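PDB 3LG0: ornithine aminotransferase, which catalyses the pyridoxal-phosphate-dependent transfer of the delta-amino group of ornithine to 2-oxoglutarate, giving glutamate semialdehyde and glutamate on the route to proline. Local coordinates for residues N99-D104 / K244-H249; T118-C123 / P172-V177; E129-P134 / K225-F230; T237-T242 / G261-G266. One frame throughout, in Å; residues are numbered along the deposited sequence.

Contact 1. Residues N99-D104 / K244-H249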
loop_
_atom_site.group_PDB
_atom_site.type_symbol
_atom_site.label_atom_id
_atom_site.label_comp_id
_atom_site.label_asym_id
_atom_site.label_seq_id
_atom_site.Cartn_x
_atom_site.Cartn_y
_atom_site.Cartn_z
ATOM N N ASN A 99 5.836 16.534 -16.364
ATOM C CA ASN A 99 6.843 17.367 -17.029
ATOM C C ASN A 99 8.206 16.690 -17.064
ATOM O O ASN A 99 8.822 16.584 -18.116
ATOM C CB ASN A 99 6.940 18.753 -16.388
ATOM C CG ASN A 99 5.696 19.622 -16.668
ATOM O OD1 ASN A 99 4.948 19.385 -17.628
ATOM N ND2 ASN A 99 5.478 20.636 -15.824
ATOM N N LEU A 100 8.653 16.197 -15.914
ATOM C CA LEU A 100 9.929 15.500 -15.823
ATOM C C LEU A 100 10.092 14.353 -16.809
ATOM O O LEU A 100 11.137 14.231 -17.457
ATOM C CB LEU A 100 10.149 14.988 -14.402
ATOM C CG LEU A 100 11.489 14.298 -14.131
ATOM C CD1 LEU A 100 12.671 15.210 -14.489
ATOM C CD2 LEU A 100 11.562 13.873 -12.675
ATOM N N PHE A 101 9.065 13.513 -16.926
ATOM C CA PHE A 101 9.192 12.278 -17.701
ATOM C C PHE A 101 8.620 12.398 -19.101
ATOM O O PHE A 101 8.861 11.537 -19.953
ATOM C CB PHE A 101 8.544 11.094 -16.961
ATOM C CG PHE A 101 9.325 10.634 -15.752
ATOM C CD1 PHE A 101 10.386 9.756 -15.885
ATOM C CD2 PHE A 101 9.004 11.100 -14.489
ATOM C CE1 PHE A 101 11.110 9.336 -14.769
ATOM C CE2 PHE A 101 9.717 10.693 -13.376
ATOM C CZ PHE A 101 10.778 9.808 -13.516
ATOM N N GLY A 102 7.853 13.456 -19.330
ATOM C CA GLY A 102 7.289 13.704 -20.636
ATOM C C GLY A 102 6.087 12.842 -20.967
ATOM O O GLY A 102 6.023 12.227 -22.035
ATOM N N TYR A 103 5.127 12.796 -20.051
ATOM C CA TYR A 103 3.854 12.147 -20.327
ATOM C C TYR A 103 2.736 13.108 -19.962
ATOM O O TYR A 103 2.915 13.980 -19.095
ATOM C CB TYR A 103 3.737 10.824 -19.555
ATOM C CG TYR A 103 4.617 9.744 -20.125
ATOM C CD1 TYR A 103 4.118 8.829 -21.042
ATOM C CD2 TYR A 103 5.952 9.646 -19.761
ATOM C CE1 TYR A 103 4.935 7.832 -21.578
ATOM C CE2 TYR A 103 6.780 8.649 -20.289
ATOM C CZ TYR A 103 6.263 7.750 -21.202
ATOM O OH TYR A 103 7.067 6.766 -21.741
ATOM N N ASP A 104 1.593 12.960 -20.632
ATOM C CA ASP A 104 0.437 13.821 -20.376
ATOM C C ASP A 104 -0.021 13.704 -18.928
ATOM O O ASP A 104 -0.273 14.711 -18.272
ATOM C CB ASP A 104 -0.733 13.470 -21.296
ATOM C CG ASP A 104 -0.447 13.773 -22.752
ATOM O OD1 ASP A 104 0.354 14.669 -23.030
ATOM O OD2 ASP A 104 -1.030 13.114 -23.623
ATOM N N LYS A 244 20.210 5.939 -15.597
ATOM C CA LYS A 244 19.266 6.907 -16.173
ATOM C C LYS A 244 17.986 7.054 -15.340
ATOM O O LYS A 244 17.676 6.192 -14.511
ATOM C CB LYS A 244 18.880 6.492 -17.600
ATOM C CG LYS A 244 20.035 6.439 -18.593
ATOM C CD LYS A 244 20.774 7.768 -18.629
ATOM C CE LYS A 244 21.976 7.711 -19.567
ATOM N NZ LYS A 244 22.817 8.940 -19.439
ATOM N N LEU A 245 17.238 8.135 -15.571
ATOM C CA LEU A 245 15.926 8.300 -14.947
ATOM C C LEU A 245 14.992 7.159 -15.332
ATOM O O LEU A 245 14.188 6.709 -14.520
ATOM C CB LEU A 245 15.288 9.638 -15.323
ATOM C CG LEU A 245 15.564 10.836 -14.417
ATOM C CD1 LEU A 245 14.734 12.017 -14.865
ATOM C CD2 LEU A 245 15.255 10.517 -12.965
ATOM N N LEU A 246 15.105 6.706 -16.578
ATOM C CA LEU A 246 14.400 5.524 -17.052
ATOM C C LEU A 246 15.397 4.607 -17.723
ATOM O O LEU A 246 16.083 5.023 -18.638
ATOM C CB LEU A 246 13.327 5.902 -18.068
ATOM C CG LEU A 246 12.155 6.736 -17.576
ATOM C CD1 LEU A 246 11.318 7.181 -18.764
ATOM C CD2 LEU A 246 11.323 5.937 -16.579
ATOM N N CYS A 247 15.474 3.359 -17.286
ATOM C CA CYS A 247 16.410 2.428 -17.908
ATOM C C CYS A 247 16.165 2.320 -19.425
ATOM O O CYS A 247 17.106 2.132 -20.193
ATOM C CB CYS A 247 16.349 1.050 -17.235
ATOM S SG CYS A 247 17.413 -0.216 -17.952
ATOM N N THR A 248 14.910 2.443 -19.851
ATOM C CA THR A 248 14.568 2.363 -21.276
ATOM C C THR A 248 15.275 3.441 -22.104
ATOM O O THR A 248 15.455 3.283 -23.307
ATOM C CB THR A 248 13.040 2.462 -21.521
ATOM O OG1 THR A 248 12.468 3.402 -20.608
ATOM C CG2 THR A 248 12.372 1.122 -21.319
ATOM N N HIS A 249 15.664 4.532 -21.454
ATOM C CA HIS A 249 16.442 5.586 -22.093
ATOM C C HIS A 249 17.816 5.082 -22.574
ATOM O O HIS A 249 18.512 5.772 -23.314
ATOM C CB HIS A 249 16.609 6.768 -21.133
ATOM C CG HIS A 249 17.198 7.995 -21.764
ATOM N ND1 HIS A 249 16.427 8.957 -22.379
ATOM C CD2 HIS A 249 18.481 8.422 -21.858
ATOM C CE1 HIS A 249 17.211 9.920 -22.836
ATOM N NE2 HIS A 249 18.460 9.620 -22.531
#
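L100 and F101, in the last turn of helix 88-101, receive L245 and L246 of an irregular loop, and two quite different side-chain conformations carry the contact. L100 has CG anti to its main-chain nitrogen (chi1 -177°), which lets its isobutyl group run out to L245. The two leucines cross at about a right angle and meet methyl to methyl, CD1 of L100 lying 3.8 Å from CD1 of L245. F101 instead has CG beside the nitrogen (chi1 -72°), and its ring is carried under its own neighbour: CG of L100 sits 4.0 Å above the ring plane of F101, displaced toward the rim. L246 also holds CG beside its nitrogen, and its branched end (CG, CD1 and CD2) lies along the CD1-CE1 side of F101, with CD2 of L246 3.9 Å from CE1 of F101 at an oblique slant. The carbonyl oxygen of L245 stands at the ring edge, 4.1 Å from CE1 of F101. L260, L275 and L307 also press on F101, about 12 Å from the side chain of K262, the probable cofactor lysine. Here the end of helix 88-101 and the loop before strand 257-260 pack beside the mixed seven-stranded sheet, consistent with the large domain of a fold-type I pyridoxal-phosphate enzyme.

Contact 2. Residues T118-C123 / P172-V177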
loop_
_atom_site.group_PDB
_atom_site.type_symbol
_atom_site.label_atom_id
_atom_site.label_comp_id
_atom_site.label_asym_id
_atom_site.label_seq_id
_atom_site.Cartn_x
_atom_site.Cartn_y
_atom_site.Cartn_z
ATOM N N THR A 118 -3.283 -2.005 -11.404
ATOM C CA THR A 118 -3.942 -0.891 -12.055
ATOM C C THR A 118 -3.525 -0.806 -13.522
ATOM O O THR A 118 -4.333 -0.471 -14.383
ATOM C CB THR A 118 -3.616 0.430 -11.351
ATOM O OG1 THR A 118 -4.002 0.330 -9.979
ATOM C CG2 THR A 118 -4.358 1.602 -12.029
ATOM N N ALA A 119 -2.258 -1.098 -13.797
ATOM C CA ALA A 119 -1.788 -1.159 -15.173
ATOM C C ALA A 119 -2.543 -2.212 -15.975
ATOM O O ALA A 119 -2.896 -1.946 -17.121
ATOM C CB ALA A 119 -0.287 -1.396 -15.248
ATOM N N TYR A 120 -2.788 -3.392 -15.393
ATOM C CA TYR A 120 -3.541 -4.434 -16.099
ATOM C C TYR A 120 -4.908 -3.889 -16.494
ATOM O O TYR A 120 -5.358 -4.069 -17.628
ATOM C CB TYR A 120 -3.741 -5.706 -15.257
ATOM C CG TYR A 120 -2.474 -6.323 -14.744
ATOM C CD1 TYR A 120 -1.283 -6.142 -15.410
ATOM C CD2 TYR A 120 -2.470 -7.077 -13.583
ATOM C CE1 TYR A 120 -0.118 -6.691 -14.948
ATOM C CE2 TYR A 120 -1.306 -7.637 -13.107
ATOM C CZ TYR A 120 -0.125 -7.443 -13.794
ATOM O OH TYR A 120 1.062 -7.997 -13.341
ATOM N N LYS A 121 -5.570 -3.226 -15.550
ATOM C CA LYS A 121 -6.897 -2.682 -15.803
ATOM C C LYS A 121 -6.842 -1.599 -16.861
ATOM O O LYS A 121 -7.687 -1.541 -17.746
ATOM C CB LYS A 121 -7.518 -2.135 -14.522
ATOM C CG LYS A 121 -7.771 -3.214 -13.471
ATOM C CD LYS A 121 -8.432 -2.642 -12.229
ATOM C CE LYS A 121 -8.700 -3.725 -11.194
ATOM N NZ LYS A 121 -9.242 -3.134 -9.938
ATOM N N LEU A 122 -5.826 -0.752 -16.773
ATOM C CA LEU A 122 -5.682 0.342 -17.721
ATOM C C LEU A 122 -5.509 -0.222 -19.130
ATOM O O LEU A 122 -6.157 0.229 -20.073
ATOM C CB LEU A 122 -4.488 1.228 -17.349
ATOM C CG LEU A 122 -4.115 2.361 -18.306
ATOM C CD1 LEU A 122 -5.313 3.303 -18.485
ATOM C CD2 LEU A 122 -2.880 3.135 -17.812
ATOM N N CYS A 123 -4.632 -1.214 -19.254
ATOM C CA CYS A 123 -4.321 -1.827 -20.536
ATOM C C CYS A 123 -5.537 -2.477 -21.175
ATOM O O CYS A 123 -5.789 -2.293 -22.356
ATOM C CB CYS A 123 -3.216 -2.872 -20.370
ATOM S SG CYS A 123 -1.600 -2.148 -20.088
ATOM N N PRO A 172 -5.037 -16.553 -16.238
ATOM C CA PRO A 172 -5.882 -16.167 -17.375
ATOM C C PRO A 172 -5.481 -14.866 -18.078
ATOM O O PRO A 172 -5.138 -13.870 -17.448
ATOM C CB PRO A 172 -7.267 -16.027 -16.740
ATOM C CG PRO A 172 -7.250 -17.020 -15.626
ATOM C CD PRO A 172 -5.839 -16.995 -15.082
ATOM N N ASN A 173 -5.531 -14.897 -19.401
ATOM C CA ASN A 173 -5.349 -13.705 -20.219
ATOM C C ASN A 173 -4.014 -13.033 -19.992
ATOM O O ASN A 173 -3.824 -11.859 -20.297
ATOM C CB ASN A 173 -6.506 -12.741 -20.036
ATOM C CG ASN A 173 -7.733 -13.179 -20.807
ATOM O OD1 ASN A 173 -7.618 -13.745 -21.895
ATOM N ND2 ASN A 173 -8.915 -12.920 -20.251
ATOM N N PHE A 174 -3.088 -13.812 -19.456
ATOM C CA PHE A 174 -1.691 -13.445 -19.469
ATOM C C PHE A 174 -0.928 -14.430 -20.338
ATOM O O PHE A 174 -0.786 -15.604 -19.991
ATOM C CB PHE A 174 -1.135 -13.396 -18.047
ATOM C CG PHE A 174 -1.506 -12.146 -17.307
ATOM C CD1 PHE A 174 -2.575 -12.130 -16.437
ATOM C CD2 PHE A 174 -0.796 -10.980 -17.507
ATOM C CE1 PHE A 174 -2.912 -10.975 -15.766
ATOM C CE2 PHE A 174 -1.139 -9.827 -16.846
ATOM C CZ PHE A 174 -2.188 -9.822 -15.975
ATOM N N LEU A 175 -0.479 -13.949 -21.490
ATOM C CA LEU A 175 0.300 -14.758 -22.410
ATOM C C LEU A 175 1.757 -14.609 -22.039
ATOM O O LEU A 175 2.262 -13.495 -21.923
ATOM C CB LEU A 175 0.085 -14.299 -23.859
ATOM C CG LEU A 175 -1.346 -14.279 -24.417
ATOM C CD1 LEU A 175 -1.341 -13.784 -25.856
ATOM C CD2 LEU A 175 -2.027 -15.638 -24.319
ATOM N N LYS A 176 2.442 -15.730 -21.856
ATOM C CA LYS A 176 3.833 -15.693 -21.414
ATOM C C LYS A 176 4.811 -16.021 -22.532
ATOM O O LYS A 176 4.709 -17.058 -23.175
ATOM C CB LYS A 176 4.040 -16.625 -20.219
ATOM C CG LYS A 176 3.374 -16.132 -18.940
ATOM C CD LYS A 176 3.928 -16.826 -17.701
ATOM C CE LYS A 176 3.273 -16.295 -16.428
ATOM N NZ LYS A 176 3.856 -16.907 -15.200
ATOM N N VAL A 177 5.752 -15.118 -22.762
ATOM C CA VAL A 177 6.830 -15.348 -23.700
ATOM C C VAL A 177 8.182 -15.267 -22.994
ATOM O O VAL A 177 8.308 -14.646 -21.940
ATOM C CB VAL A 177 6.820 -14.306 -24.820
ATOM C CG1 VAL A 177 5.516 -14.381 -25.602
ATOM C CG2 VAL A 177 7.052 -12.907 -24.245
#
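F174, at the start of strand 174-177, meets the ring of Y120 on helix 112-129. From CA its CB already heads toward the helix, and with CG set beside the main-chain nitrogen (chi1 -79°) the phenyl group continues along that course. The side chain also packs on I140 and V142 of the adjoining strand. Farther out, CE2 of F174 comes 3.8 Å from CE1 of Y120, over the phenol's surface. The tip is the decisive atom: CZ of F174 stands above the middle of the Y120 ring, 3.5 Å from its plane, and is therefore nearly equidistant from the six ring carbons, the nearest being CD2 of Y120 at 3.7 Å. The ring planes are inclined at 72° and the centroids lie 4.8 Å apart, a T-shaped (edge-to-face) pair in which F174 supplies the edge and Y120 the face. Beside it, the carbonyl of N173 accepts a hydrogen bond from R124, a second link to the same helix. The chemistry is that of a CH-pi contact: the slightly positive rim of one ring probably meets the electron-rich face of another, an attraction with a preferred direction yet without a hydrogen bond between the two segments.

Contact 3. Residues E129-P134 / K225-F230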
loop_
_atom_site.group_PDB
_atom_site.type_symbol
_atom_site.label_atom_id
_atom_site.label_comp_id
_atom_site.label_asym_id
_atom_site.label_seq_id
_atom_site.Cartn_x
_atom_site.Cartn_y
_atom_site.Cartn_z
ATOM N N GLU A 129 -11.882 -0.081 -25.283
ATOM C CA GLU A 129 -12.364 1.224 -25.717
ATOM C C GLU A 129 -11.732 1.700 -27.020
ATOM O O GLU A 129 -12.415 2.218 -27.897
ATOM C CB GLU A 129 -12.119 2.279 -24.637
ATOM C CG GLU A 129 -13.152 2.314 -23.525
ATOM C CD GLU A 129 -13.118 3.634 -22.770
ATOM O OE1 GLU A 129 -12.788 4.670 -23.406
ATOM O OE2 GLU A 129 -13.416 3.637 -21.550
ATOM N N VAL A 130 -10.420 1.550 -27.135
ATOM C CA VAL A 130 -9.708 2.120 -28.273
ATOM C C VAL A 130 -9.464 1.098 -29.364
ATOM O O VAL A 130 -9.788 1.337 -30.518
ATOM C CB VAL A 130 -8.382 2.762 -27.844
ATOM C CG1 VAL A 130 -7.521 3.104 -29.057
ATOM C CG2 VAL A 130 -8.657 3.998 -26.988
ATOM N N LYS A 131 -8.908 -0.049 -28.991
ATOM C CA LYS A 131 -8.589 -1.096 -29.954
ATOM C C LYS A 131 -9.807 -1.969 -30.271
ATOM O O LYS A 131 -9.754 -2.852 -31.124
ATOM C CB LYS A 131 -7.424 -1.945 -29.436
ATOM C CG LYS A 131 -6.888 -2.936 -30.439
ATOM C CD LYS A 131 -5.443 -3.271 -30.154
ATOM C CE LYS A 131 -4.889 -4.213 -31.211
ATOM N NZ LYS A 131 -3.531 -4.711 -30.874
ATOM N N LYS A 132 -10.905 -1.712 -29.571
ATOM C CA LYS A 132 -12.167 -2.413 -29.809
ATOM C C LYS A 132 -12.092 -3.933 -29.650
ATOM O O LYS A 132 -12.819 -4.671 -30.316
ATOM C CB LYS A 132 -12.751 -2.035 -31.179
ATOM C CG LYS A 132 -13.321 -0.621 -31.232
ATOM C CD LYS A 132 -14.382 -0.425 -30.149
ATOM C CE LYS A 132 -14.887 1.008 -30.113
ATOM N NZ LYS A 132 -13.765 1.969 -30.264
ATOM N N ILE A 133 -11.230 -4.401 -28.756
ATOM C CA ILE A 133 -11.131 -5.830 -28.497
ATOM C C ILE A 133 -12.440 -6.353 -27.919
ATOM O O ILE A 133 -13.080 -5.672 -27.119
ATOM C CB ILE A 133 -9.941 -6.148 -27.568
ATOM C CG1 ILE A 133 -8.625 -5.828 -28.284
ATOM C CG2 ILE A 133 -9.963 -7.607 -27.113
ATOM C CD1 ILE A 133 -7.400 -6.050 -27.444
ATOM N N PRO A 134 -12.859 -7.559 -28.347
ATOM C CA PRO A 134 -14.089 -8.181 -27.840
ATOM C C PRO A 134 -14.079 -8.255 -26.325
ATOM O O PRO A 134 -13.004 -8.350 -25.731
ATOM C CB PRO A 134 -14.038 -9.586 -28.437
ATOM C CG PRO A 134 -13.278 -9.414 -29.707
ATOM C CD PRO A 134 -12.246 -8.351 -29.429
ATOM N N LYS A 225 3.911 -1.551 -34.364
ATOM C CA LYS A 225 3.425 -2.208 -35.567
ATOM C C LYS A 225 2.089 -2.900 -35.350
ATOM O O LYS A 225 1.160 -2.708 -36.130
ATOM C CB LYS A 225 4.453 -3.213 -36.101
ATOM C CG LYS A 225 3.904 -4.114 -37.204
ATOM C CD LYS A 225 4.908 -5.172 -37.627
ATOM C CE LYS A 225 4.301 -6.138 -38.633
ATOM N NZ LYS A 225 5.234 -7.256 -38.955
ATOM N N TYR A 226 1.988 -3.713 -34.304
ATOM C CA TYR A 226 0.754 -4.455 -34.063
ATOM C C TYR A 226 -0.281 -3.671 -33.252
ATOM O O TYR A 226 -1.291 -4.229 -32.817
ATOM C CB TYR A 226 1.046 -5.801 -33.409
ATOM C CG TYR A 226 1.690 -6.797 -34.348
ATOM C CD1 TYR A 226 0.925 -7.759 -34.994
ATOM C CD2 TYR A 226 3.062 -6.767 -34.600
ATOM C CE1 TYR A 226 1.503 -8.674 -35.862
ATOM C CE2 TYR A 226 3.652 -7.682 -35.467
ATOM C CZ TYR A 226 2.864 -8.633 -36.096
ATOM O OH TYR A 226 3.429 -9.547 -36.955
ATOM N N ASN A 227 -0.043 -2.374 -33.081
ATOM C CA ASN A 227 -0.936 -1.533 -32.288
ATOM C C ASN A 227 -1.154 -2.088 -30.877
ATOM O O ASN A 227 -2.276 -2.451 -30.488
ATOM C CB ASN A 227 -2.287 -1.360 -32.980
ATOM C CG ASN A 227 -3.165 -0.362 -32.274
ATOM O OD1 ASN A 227 -2.682 0.656 -31.773
ATOM N ND2 ASN A 227 -4.460 -0.650 -32.215
ATOM N N VAL A 228 -0.066 -2.158 -30.119
ATOM C CA VAL A 228 -0.098 -2.751 -28.789
ATOM C C VAL A 228 0.598 -1.819 -27.810
ATOM O O VAL A 228 1.641 -1.245 -28.135
ATOM C CB VAL A 228 0.568 -4.151 -28.775
ATOM C CG1 VAL A 228 1.008 -4.532 -27.368
ATOM C CG2 VAL A 228 -0.381 -5.194 -29.341
ATOM N N LEU A 229 0.006 -1.645 -26.630
ATOM C CA LEU A 229 0.633 -0.825 -25.604
ATOM C C LEU A 229 1.961 -1.456 -25.195
ATOM O O LEU A 229 2.008 -2.624 -24.827
ATOM C CB LEU A 229 -0.292 -0.650 -24.395
ATOM C CG LEU A 229 -1.523 0.233 -24.622
ATOM C CD1 LEU A 229 -2.349 0.397 -23.343
ATOM C CD2 LEU A 229 -1.121 1.592 -25.149
ATOM N N PHE A 230 3.035 -0.687 -25.324
ATOM C CA PHE A 230 4.346 -1.068 -24.831
ATOM C C PHE A 230 4.498 -0.487 -23.414
ATOM O O PHE A 230 4.801 0.706 -23.240
ATOM C CB PHE A 230 5.429 -0.550 -25.802
ATOM C CG PHE A 230 6.831 -0.546 -25.245
ATOM C CD1 PHE A 230 7.239 -1.491 -24.321
ATOM C CD2 PHE A 230 7.752 0.394 -25.674
ATOM C CE1 PHE A 230 8.527 -1.469 -23.813
ATOM C CE2 PHE A 230 9.040 0.416 -25.178
ATOM C CZ PHE A 230 9.428 -0.516 -24.241
#
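The planar peptide carbonyls of Y226 and N227 both face the ammonium group of K131, but they are approached differently. NZ of K131 lies in the carbonyl plane of Y226, 3.0 Å from its O and at a fairly open C=O...N angle of 156°. Toward N227 the same NZ sits above the carbonyl plane, 50° out of it, although the hydrogen bond from NZ of K131 to O of N227 is the shorter at 2.6 Å. The flat side-chain amide of N227 comes alongside the lysine's aliphatic part, its ND2 3.5 Å from CD of K131, the two side chains arriving from opposite directions. K131 can span the gap because CG is anti to the main-chain nitrogen (chi1 -172°) and the rest of the chain is extended. A third hydrogen bond, to the carbonyl of V194, gives the ammonium group three oxygen acceptors, and CG2 of V228 lies 3.5 Å from NZ of K131. N227, with positive phi, forms a Schellman motif after the helix; the charge of K131, held by carbonyls there, probably offsets the negative potential of the helix end. W126 of helix 112-129 packs against both K131 and N227; the lysine thus ties the loop after that helix to the turn between helix 215-226 and strand 229-233, beside the start of strand 194-199.

Contact 4. Residues T237-T242 / G261-G266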
loop_
_atom_site.group_PDB
_atom_site.type_symbol
_atom_site.label_atom_id
_atom_site.label_comp_id
_atom_site.label_asym_id
_atom_site.label_seq_id
_atom_site.Cartn_x
_atom_site.Cartn_y
_atom_site.Cartn_z
ATOM N N THR A 237 14.046 -0.636 -11.988
ATOM C CA THR A 237 15.129 -0.245 -12.878
ATOM C C THR A 237 15.275 1.261 -13.056
ATOM O O THR A 237 16.330 1.742 -13.491
ATOM C CB THR A 237 14.955 -0.845 -14.265
ATOM O OG1 THR A 237 13.768 -0.298 -14.860
ATOM C CG2 THR A 237 14.861 -2.358 -14.188
ATOM N N GLY A 238 14.228 2.009 -12.726
ATOM C CA GLY A 238 14.211 3.437 -13.003
ATOM C C GLY A 238 14.917 4.279 -11.960
ATOM O O GLY A 238 15.588 3.754 -11.063
ATOM N N LEU A 239 14.767 5.594 -12.080
ATOM C CA LEU A 239 15.217 6.529 -11.059
ATOM C C LEU A 239 16.700 6.397 -10.681
ATOM O O LEU A 239 17.064 6.445 -9.501
ATOM C CB LEU A 239 14.337 6.409 -9.815
ATOM C CG LEU A 239 12.828 6.564 -10.065
ATOM C CD1 LEU A 239 12.087 6.608 -8.750
ATOM C CD2 LEU A 239 12.491 7.795 -10.884
ATOM N N GLY A 240 17.559 6.255 -11.685
ATOM C CA GLY A 240 18.997 6.238 -11.452
ATOM C C GLY A 240 19.651 4.869 -11.305
ATOM O O GLY A 240 20.839 4.733 -11.556
ATOM N N ARG A 241 18.880 3.859 -10.907
ATOM C CA ARG A 241 19.442 2.539 -10.611
ATOM C C ARG A 241 20.415 2.039 -11.690
ATOM O O ARG A 241 21.478 1.510 -11.361
ATOM C CB ARG A 241 18.333 1.510 -10.317
ATOM C CG ARG A 241 18.806 0.069 -10.068
ATOM C CD ARG A 241 19.889 -0.060 -8.981
ATOM N NE ARG A 241 19.498 0.512 -7.701
ATOM C CZ ARG A 241 20.314 0.662 -6.657
ATOM N NH1 ARG A 241 21.581 0.274 -6.727
ATOM N NH2 ARG A 241 19.861 1.213 -5.539
ATOM N N THR A 242 20.072 2.217 -12.966
ATOM C CA THR A 242 20.926 1.739 -14.048
ATOM C C THR A 242 21.686 2.863 -14.736
ATOM O O THR A 242 22.237 2.668 -15.807
ATOM C CB THR A 242 20.128 0.983 -15.121
ATOM O OG1 THR A 242 19.339 1.916 -15.872
ATOM C CG2 THR A 242 19.210 -0.050 -14.482
ATOM N N GLY A 261 8.073 3.307 -8.909
ATOM C CA GLY A 261 7.855 3.091 -7.479
ATOM C C GLY A 261 9.123 3.196 -6.647
ATOM O O GLY A 261 10.044 3.892 -7.031
ATOM N N LYS A 262 9.160 2.509 -5.508
ATOM C CA LYS A 262 10.368 2.389 -4.679
ATOM C C LYS A 262 11.073 3.708 -4.393
ATOM O O LYS A 262 10.761 4.372 -3.412
ATOM C CB LYS A 262 11.369 1.393 -5.284
ATOM C CG LYS A 262 10.806 -0.000 -5.532
ATOM C CD LYS A 262 10.194 -0.590 -4.273
ATOM C CE LYS A 262 9.856 -2.076 -4.443
ATOM N NZ LYS A 262 9.172 -2.645 -3.223
ATOM N N ALA A 263 12.039 4.073 -5.236
ATOM C CA ALA A 263 12.801 5.303 -5.016
ATOM C C ALA A 263 11.976 6.597 -5.128
ATOM O O ALA A 263 12.427 7.657 -4.694
ATOM C CB ALA A 263 14.041 5.353 -5.914
ATOM N N LEU A 264 10.758 6.507 -5.664
ATOM C CA LEU A 264 9.860 7.678 -5.710
ATOM C C LEU A 264 9.789 8.416 -4.386
ATOM O O LEU A 264 9.449 9.595 -4.351
ATOM C CB LEU A 264 8.442 7.282 -6.089
ATOM C CG LEU A 264 8.039 7.234 -7.563
ATOM C CD1 LEU A 264 6.586 6.828 -7.671
ATOM C CD2 LEU A 264 8.276 8.583 -8.247
ATOM N N SER A 265 10.095 7.718 -3.294
ATOM C CA SER A 265 9.931 8.290 -1.969
ATOM C C SER A 265 11.230 8.325 -1.179
ATOM O O SER A 265 11.243 8.720 -0.017
ATOM C CB SER A 265 8.927 7.461 -1.173
ATOM O OG SER A 265 9.527 6.259 -0.723
ATOM N N GLY A 266 12.317 7.887 -1.791
ATOM C CA GLY A 266 13.536 7.693 -1.028
ATOM C C GLY A 266 13.297 6.891 0.238
ATOM O O GLY A 266 13.943 7.131 1.266
#
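L239 and A263 point their CB atoms at one another, 4.1 Å apart, and the leucine's branch then slides past the alanine methyl toward the backbone beyond it. CG of L239 stands beside the main-chain nitrogen (chi1 -54°), a setting that brings CD1 down on the start of the short 3-10 segment 263-265. There CD1 of L239 is 3.7 Å from CB of A263 and 3.4 Å from N of L264, which itself donates to O of G261. A single methyl group therefore covers a backbone hydrogen bond from outside, apolar against polar but with the polar partners already paired. L264 contributes less directly: its CB does not aim at the leucine, though its end bends nearer, to 4.3 Å between CG of L264 and CD1 of L239. K262 is probably the lysine that carries the cofactor, unmodified here; the end of its side chain leads off from the 237-242 loop. The leucine is presented by a type I' beta turn, G238 to R241, in which L239 and G240 both have positive phi. N59 bonds to the carbonyl of L239 and Q60 to that of A263. L307 and L310 pack on L239, so the loop after strand 257-260 meets the loop before it beside helix 297-312.

Overall arrangement
Contacts 1 and 4 form one cluster, contacts 2 and 3 another. The first two have centres about 12 Å apart and touch: N of L239 probably bonds to O of L245, 2.7 Å away, and F101 packs on L239. Contacts 2 and 3, with centres about 13 Å apart, reach the same mixed sheet and involve helix 112-129 and the loop that follows it, with C123 against L229. Between clusters, the centres of contacts 3 and 4 lie about 29 Å apart, yet the nearest atoms of contacts 1 and 3 come within about 4 Å without touching. Along the chain, contacts 2 and 3 interleave between the halves of contact 1, whose segments alternate with those of contact 4. The contacts thus span the domain from outer strand 174-177 to the loop holding the probable cofactor lysine.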